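PDB 5Y2A: insect group II chitinase from Ostrinia furnacalis, which probably hydrolyses chitin, being the second catalytic domain of an insect group II chitinase of glycoside hydrolase family 18. Local coordinates for residues I27-C32 with K70-K75; I35-A40 with E64-L69. One frame throughout, in Å; residues are numbered along the deposited sequence.

Interaction 1. Residues I27-C32 with K70-K75; sequences INPELC and KSHGVK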
loop_
_atom_site.group_PDB
_atom_site.type_symbol
_atom_site.label_atom_id
_atom_site.label_comp_id
_atom_site.label_asym_id
_atom_site.label_seq_id
_atom_site.Cartn_x
_atom_site.Cartn_y
_atom_site.Cartn_z
ATOM N N ILE A 27 -4.550 -18.585 -17.936
ATOM C CA ILE A 27 -6.009 -18.622 -17.960
ATOM C C ILE A 27 -6.469 -19.946 -18.551
ATOM O O ILE A 27 -5.979 -20.381 -19.601
ATOM C CB ILE A 27 -6.578 -17.439 -18.755
ATOM C CG1 ILE A 27 -6.174 -16.106 -18.126
ATOM C CG2 ILE A 27 -8.102 -17.533 -18.821
ATOM C CD1 ILE A 27 -6.443 -14.912 -19.027
ATOM N N ASN A 28 -7.396 -20.609 -17.865
ATOM C CA ASN A 28 -8.088 -21.762 -18.423
ATOM C C ASN A 28 -9.443 -21.274 -18.919
ATOM O O ASN A 28 -10.368 -21.096 -18.106
ATOM C CB ASN A 28 -8.253 -22.866 -17.373
ATOM C CG ASN A 28 -8.908 -24.125 -17.932
ATOM O OD1 ASN A 28 -9.448 -24.130 -19.036
ATOM N ND2 ASN A 28 -8.855 -25.201 -17.161
ATOM N N PRO A 29 -9.619 -21.036 -20.225
ATOM C CA PRO A 29 -10.876 -20.430 -20.697
ATOM C C PRO A 29 -12.088 -21.319 -20.504
ATOM O O PRO A 29 -13.214 -20.804 -20.481
ATOM C CB PRO A 29 -10.604 -20.160 -22.186
ATOM C CG PRO A 29 -9.564 -21.157 -22.558
ATOM C CD PRO A 29 -8.694 -21.330 -21.331
ATOM N N GLU A 30 -11.898 -22.630 -20.353
ATOM C CA GLU A 30 -13.021 -23.518 -20.081
ATOM C C GLU A 30 -13.691 -23.206 -18.751
ATOM O O GLU A 30 -14.841 -23.601 -18.543
ATOM C CB GLU A 30 -12.541 -24.971 -20.057
ATOM C CG GLU A 30 -12.246 -25.573 -21.414
ATOM C CD GLU A 30 -11.774 -27.014 -21.305
ATOM O OE1 GLU A 30 -11.337 -27.416 -20.205
ATOM O OE2 GLU A 30 -11.840 -27.742 -22.318
ATOM N N LEU A 31 -13.004 -22.506 -17.850
ATOM C CA LEU A 31 -13.513 -22.234 -16.514
ATOM C C LEU A 31 -14.176 -20.866 -16.390
ATOM O O LEU A 31 -14.524 -20.460 -15.277
ATOM C CB LEU A 31 -12.373 -22.361 -15.502
ATOM C CG LEU A 31 -11.801 -23.770 -15.321
ATOM C CD1 LEU A 31 -10.628 -23.774 -14.338
ATOM C CD2 LEU A 31 -12.894 -24.732 -14.863
ATOM N N CYS A 32 -14.356 -20.149 -17.498
ATOM C CA CYS A 32 -14.973 -18.829 -17.484
ATOM C C CYS A 32 -15.968 -18.731 -18.627
ATOM O O CYS A 32 -15.728 -19.272 -19.706
ATOM C CB CYS A 32 -13.930 -17.712 -17.637
ATOM S SG CYS A 32 -12.577 -17.781 -16.446
ATOM N N LYS A 70 -11.306 -15.342 -26.948
ATOM C CA LYS A 70 -12.680 -15.427 -27.421
ATOM C C LYS A 70 -12.858 -16.534 -28.453
ATOM O O LYS A 70 -13.990 -16.983 -28.674
ATOM C CB LYS A 70 -13.144 -14.070 -27.968
ATOM C CG LYS A 70 -12.578 -13.672 -29.312
ATOM C CD LYS A 70 -13.304 -12.438 -29.834
ATOM C CE LYS A 70 -12.802 -11.172 -29.160
ATOM N NZ LYS A 70 -13.607 -9.980 -29.558
ATOM N N SER A 71 -11.769 -17.007 -29.071
ATOM C CA SER A 71 -11.873 -18.178 -29.937
ATOM C C SER A 71 -12.309 -19.416 -29.163
ATOM O O SER A 71 -12.740 -20.398 -29.777
ATOM C CB SER A 71 -10.541 -18.446 -30.651
ATOM O OG SER A 71 -9.601 -19.052 -29.784
ATOM N N HIS A 72 -12.170 -19.406 -27.836
ATOM C CA HIS A 72 -12.689 -20.450 -26.965
ATOM C C HIS A 72 -14.130 -20.207 -26.544
ATOM O O HIS A 72 -14.659 -20.958 -25.718
ATOM C CB HIS A 72 -11.803 -20.600 -25.730
ATOM C CG HIS A 72 -10.434 -21.110 -26.047
ATOM N ND1 HIS A 72 -10.040 -22.402 -25.773
ATOM C CD2 HIS A 72 -9.375 -20.509 -26.637
ATOM C CE1 HIS A 72 -8.792 -22.571 -26.171
ATOM N NE2 HIS A 72 -8.365 -21.438 -26.698
ATOM N N GLY A 73 -14.776 -19.183 -27.088
ATOM C CA GLY A 73 -16.157 -18.918 -26.755
ATOM C C GLY A 73 -16.370 -18.140 -25.483
ATOM O O GLY A 73 -17.497 -18.097 -24.979
ATOM N N VAL A 74 -15.336 -17.505 -24.955
ATOM C CA VAL A 74 -15.497 -16.652 -23.788
ATOM C C VAL A 74 -15.615 -15.223 -24.283
ATOM O O VAL A 74 -15.051 -14.852 -25.317
ATOM C CB VAL A 74 -14.325 -16.802 -22.792
ATOM C CG1 VAL A 74 -14.214 -18.239 -22.320
ATOM C CG2 VAL A 74 -13.024 -16.353 -23.425
ATOM N N LYS A 75 -16.354 -14.412 -23.540
ATOM C CA LYS A 75 -16.414 -12.984 -23.804
ATOM C C LYS A 75 -15.352 -12.308 -22.948
ATOM O O LYS A 75 -15.190 -12.648 -21.774
ATOM C CB LYS A 75 -17.801 -12.437 -23.469
ATOM C CG LYS A 75 -18.912 -12.985 -24.365
ATOM C CD LYS A 75 -18.804 -12.367 -25.749
ATOM C CE LYS A 75 -19.850 -12.906 -26.693
ATOM N NZ LYS A 75 -19.856 -12.114 -27.960
#
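Pro29 lays its pyrrolidine ring obliquely against the imidazole of His72, with CG over one face of that ring. The approach is a CH-pi contact: Pro29 CG sits 3.7 Å from the His72 ring centroid, 24° off the ring normal and displaced toward the rim, which makes ND1 of His72 its nearest ring atom at 3.5 Å. Nearer the backbones, Pro29 CB meets His72 CB at 3.8 Å. The His72 ring is brought against the proline because CG stands opposite the carbonyl carbon, next to the backbone N (chi1 -66°).

Val74 works from the buried side. Its CG1 methyl points at two neighbouring carbonyl oxygens of 27-32, 3.2 Å from Cys32 O and 3.3 Å from Pro29 O, while also facing Pro29 CB. Pro29 O additionally accepts the backbone N-H of Cys32, closing the short 3-10 turn. That turn opens with an Asx turn, in which Asn28 OD1 takes Glu30 N at 3.2 Å, the donor lying above the carbonyl plane. Gly73, at positive phi, turns the chain between the two contact residues His72 and Val74.

Within the family 18 TIM barrel, the contact joins the loops that lead into the adjacent parallel strands 34-42 and 75-81. Cys32 is disulfide-bonded to Cys7 of strand 4-10, and Leu31 packs on helix 361-371.

Interaction 2. Residues I35-A40 with E64-L69; sequences IIYAFA and EKVTAL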
loop_
_atom_site.group_PDB
_atom_site.type_symbol
_atom_site.label_atom_id
_atom_site.label_comp_id
_atom_site.label_asym_id
_atom_site.label_seq_id
_atom_site.Cartn_x
_atom_site.Cartn_y
_atom_site.Cartn_z
ATOM N N ILE A 35 -14.437 -13.044 -19.146
ATOM C CA ILE A 35 -13.190 -12.629 -18.510
ATOM C C ILE A 35 -13.162 -11.108 -18.491
ATOM O O ILE A 35 -13.462 -10.468 -19.505
ATOM C CB ILE A 35 -11.958 -13.187 -19.248
ATOM C CG1 ILE A 35 -11.969 -14.712 -19.216
ATOM C CG2 ILE A 35 -10.655 -12.643 -18.642
ATOM C CD1 ILE A 35 -10.883 -15.336 -20.062
ATOM N N ILE A 36 -12.810 -10.531 -17.345
ATOM C CA ILE A 36 -12.648 -9.089 -17.203
ATOM C C ILE A 36 -11.162 -8.813 -17.025
ATOM O O ILE A 36 -10.528 -9.358 -16.110
ATOM C CB ILE A 36 -13.434 -8.532 -16.006
ATOM C CG1 ILE A 36 -14.912 -8.942 -16.055
ATOM C CG2 ILE A 36 -13.311 -7.010 -15.973
ATOM C CD1 ILE A 36 -15.619 -8.609 -17.335
ATOM N N TYR A 37 -10.609 -7.956 -17.888
ATOM C CA TYR A 37 -9.202 -7.561 -17.817
ATOM C C TYR A 37 -9.087 -6.382 -16.858
ATOM O O TYR A 37 -9.429 -5.250 -17.205
ATOM C CB TYR A 37 -8.677 -7.213 -19.208
ATOM C CG TYR A 37 -7.168 -7.099 -19.302
ATOM C CD1 TYR A 37 -6.489 -6.046 -18.696
ATOM C CD2 TYR A 37 -6.423 -8.035 -20.014
ATOM C CE1 TYR A 37 -5.103 -5.939 -18.775
ATOM C CE2 TYR A 37 -5.041 -7.934 -20.104
ATOM C CZ TYR A 37 -4.390 -6.880 -19.483
ATOM O OH TYR A 37 -3.019 -6.768 -19.556
ATOM N N ALA A 38 -8.578 -6.639 -15.652
ATOM C CA ALA A 38 -8.412 -5.618 -14.622
ATOM C C ALA A 38 -6.947 -5.202 -14.542
ATOM O O ALA A 38 -6.067 -6.067 -14.474
ATOM C CB ALA A 38 -8.875 -6.143 -13.258
ATOM N N PHE A 39 -6.671 -3.892 -14.583
ATOM C CA PHE A 39 -7.628 -2.804 -14.811
ATOM C C PHE A 39 -7.047 -1.805 -15.806
ATOM O O PHE A 39 -5.831 -1.560 -15.813
ATOM C CB PHE A 39 -7.930 -2.009 -13.528
ATOM C CG PHE A 39 -8.827 -2.699 -12.544
ATOM C CD1 PHE A 39 -10.163 -2.926 -12.836
ATOM C CD2 PHE A 39 -8.345 -3.065 -11.296
ATOM C CE1 PHE A 39 -10.995 -3.541 -11.914
ATOM C CE2 PHE A 39 -9.169 -3.678 -10.367
ATOM C CZ PHE A 39 -10.496 -3.917 -10.680
ATOM N N ALA A 40 -7.914 -1.180 -16.596
ATOM C CA ALA A 40 -7.579 0.101 -17.204
ATOM C C ALA A 40 -7.971 1.217 -16.237
ATOM O O ALA A 40 -8.676 0.993 -15.249
ATOM C CB ALA A 40 -8.277 0.273 -18.557
ATOM N N GLU A 64 -4.193 -8.079 -26.094
ATOM C CA GLU A 64 -4.548 -8.916 -27.240
ATOM C C GLU A 64 -4.464 -10.393 -26.901
ATOM O O GLU A 64 -5.248 -11.200 -27.417
ATOM C CB GLU A 64 -3.623 -8.619 -28.421
ATOM C CG GLU A 64 -3.764 -7.239 -29.004
ATOM C CD GLU A 64 -2.754 -6.992 -30.108
ATOM O OE1 GLU A 64 -2.113 -7.970 -30.554
ATOM O OE2 GLU A 64 -2.609 -5.827 -30.528
ATOM N N LYS A 65 -3.501 -10.773 -26.061
ATOM C CA LYS A 65 -3.376 -12.176 -25.696
ATOM C C LYS A 65 -4.577 -12.658 -24.897
ATOM O O LYS A 65 -4.951 -13.829 -25.000
ATOM C CB LYS A 65 -2.070 -12.413 -24.940
ATOM C CG LYS A 65 -0.857 -12.337 -25.851
ATOM C CD LYS A 65 0.441 -12.613 -25.125
ATOM C CE LYS A 65 1.587 -12.701 -26.124
ATOM N NZ LYS A 65 2.921 -12.562 -25.482
ATOM N N VAL A 66 -5.197 -11.783 -24.105
ATOM C CA VAL A 66 -6.390 -12.205 -23.375
ATOM C C VAL A 66 -7.630 -12.176 -24.275
ATOM O O VAL A 66 -8.445 -13.104 -24.242
ATOM C CB VAL A 66 -6.574 -11.357 -22.103
ATOM C CG1 VAL A 66 -7.847 -11.773 -21.362
ATOM C CG2 VAL A 66 -5.371 -11.530 -21.181
ATOM N N THR A 67 -7.813 -11.123 -25.087
ATOM C CA THR A 67 -8.989 -11.113 -25.961
ATOM C C THR A 67 -8.937 -12.213 -27.012
ATOM O O THR A 67 -9.987 -12.590 -27.543
ATOM C CB THR A 67 -9.190 -9.764 -26.667
ATOM O OG1 THR A 67 -8.074 -9.478 -27.520
ATOM C CG2 THR A 67 -9.401 -8.641 -25.667
ATOM N N ALA A 68 -7.746 -12.727 -27.330
ATOM C CA ALA A 68 -7.643 -13.855 -28.249
ATOM C C ALA A 68 -8.369 -15.089 -27.730
ATOM O O ALA A 68 -8.705 -15.976 -28.521
ATOM C CB ALA A 68 -6.173 -14.190 -28.516
ATOM N N LEU A 69 -8.623 -15.169 -26.422
ATOM C CA LEU A 69 -9.327 -16.317 -25.867
ATOM C C LEU A 69 -10.781 -16.384 -26.303
ATOM O O LEU A 69 -11.440 -17.397 -26.045
ATOM C CB LEU A 69 -9.249 -16.287 -24.337
ATOM C CG LEU A 69 -7.827 -16.432 -23.811
ATOM C CD1 LEU A 69 -7.779 -16.212 -22.295
ATOM C CD2 LEU A 69 -7.295 -17.808 -24.181
#
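The hydroxyl OH of Tyr37 is hydrogen-bonded to Asp57 OD1, a partner in helix 54-59 that fixes the far end of the ring whose edge meets Val66. Along that edge Val66 CG2 lies near the ring plane, 3.8 Å from Tyr37 CE2, and Val66 CB comes in the plane itself, 3.9 Å from Tyr37 CD2. With CG of Tyr37 anti to the backbone nitrogen (chi1 -167°) the ring is carried toward the helix, and chi2 turns its edge to the valine.

Val66 straddles two strand residues. While CG2 serves the tyrosine, CG1, trans to the valine nitrogen (chi1 178°), reaches the CG2 branch of Ile35 at 4.0 Å. The other branch of Ile35 extends through CG1 to CD1 and meets Leu69 CD1 at 3.9 Å, the two side chains running at about a right angle. Each branch of the isoleucine thus touches a different residue of 64-69. No hydrogen bond crosses between the segments; the contact is methyl and ring-edge packing, largely buried.

Tyr9 of strand 4-10 and Tyr63 add their rings around Tyr37, the latter edge-to-face. This is the outer, helix-covered face of the TIM barrel: strand 34-42 runs between parallel strands 4-10 and 75-81, and helix 62-67 and the turn after it cover strand 34-42, Val66 also packing on Val76 of strand 75-81.

How the interactions relate
Interaction 2 is nested in the chain loop that interaction 1 closes, and their centres lie 11 Å apart. Ile27, which lies in 27-32 but does not touch 70-75, packs through CG2 on Leu69 CD1 (3.7 Å) and Ile35 CD1 (3.8 Å), tying the loop of interaction 1 to the strand and helix of interaction 2. Lys75 O and Ile35 N, 2.8 Å apart, probably form a hydrogen bond where strands 34-42 and 75-81 begin side by side. Interaction 1 is at these strand starts, whereas TIM-barrel active sites lie at the C-terminal ends of the barrel strands. Toward that end Phe39, after a cis peptide, touches Asp123, which belongs to the DxxDxDxE sequence characteristic of family 18.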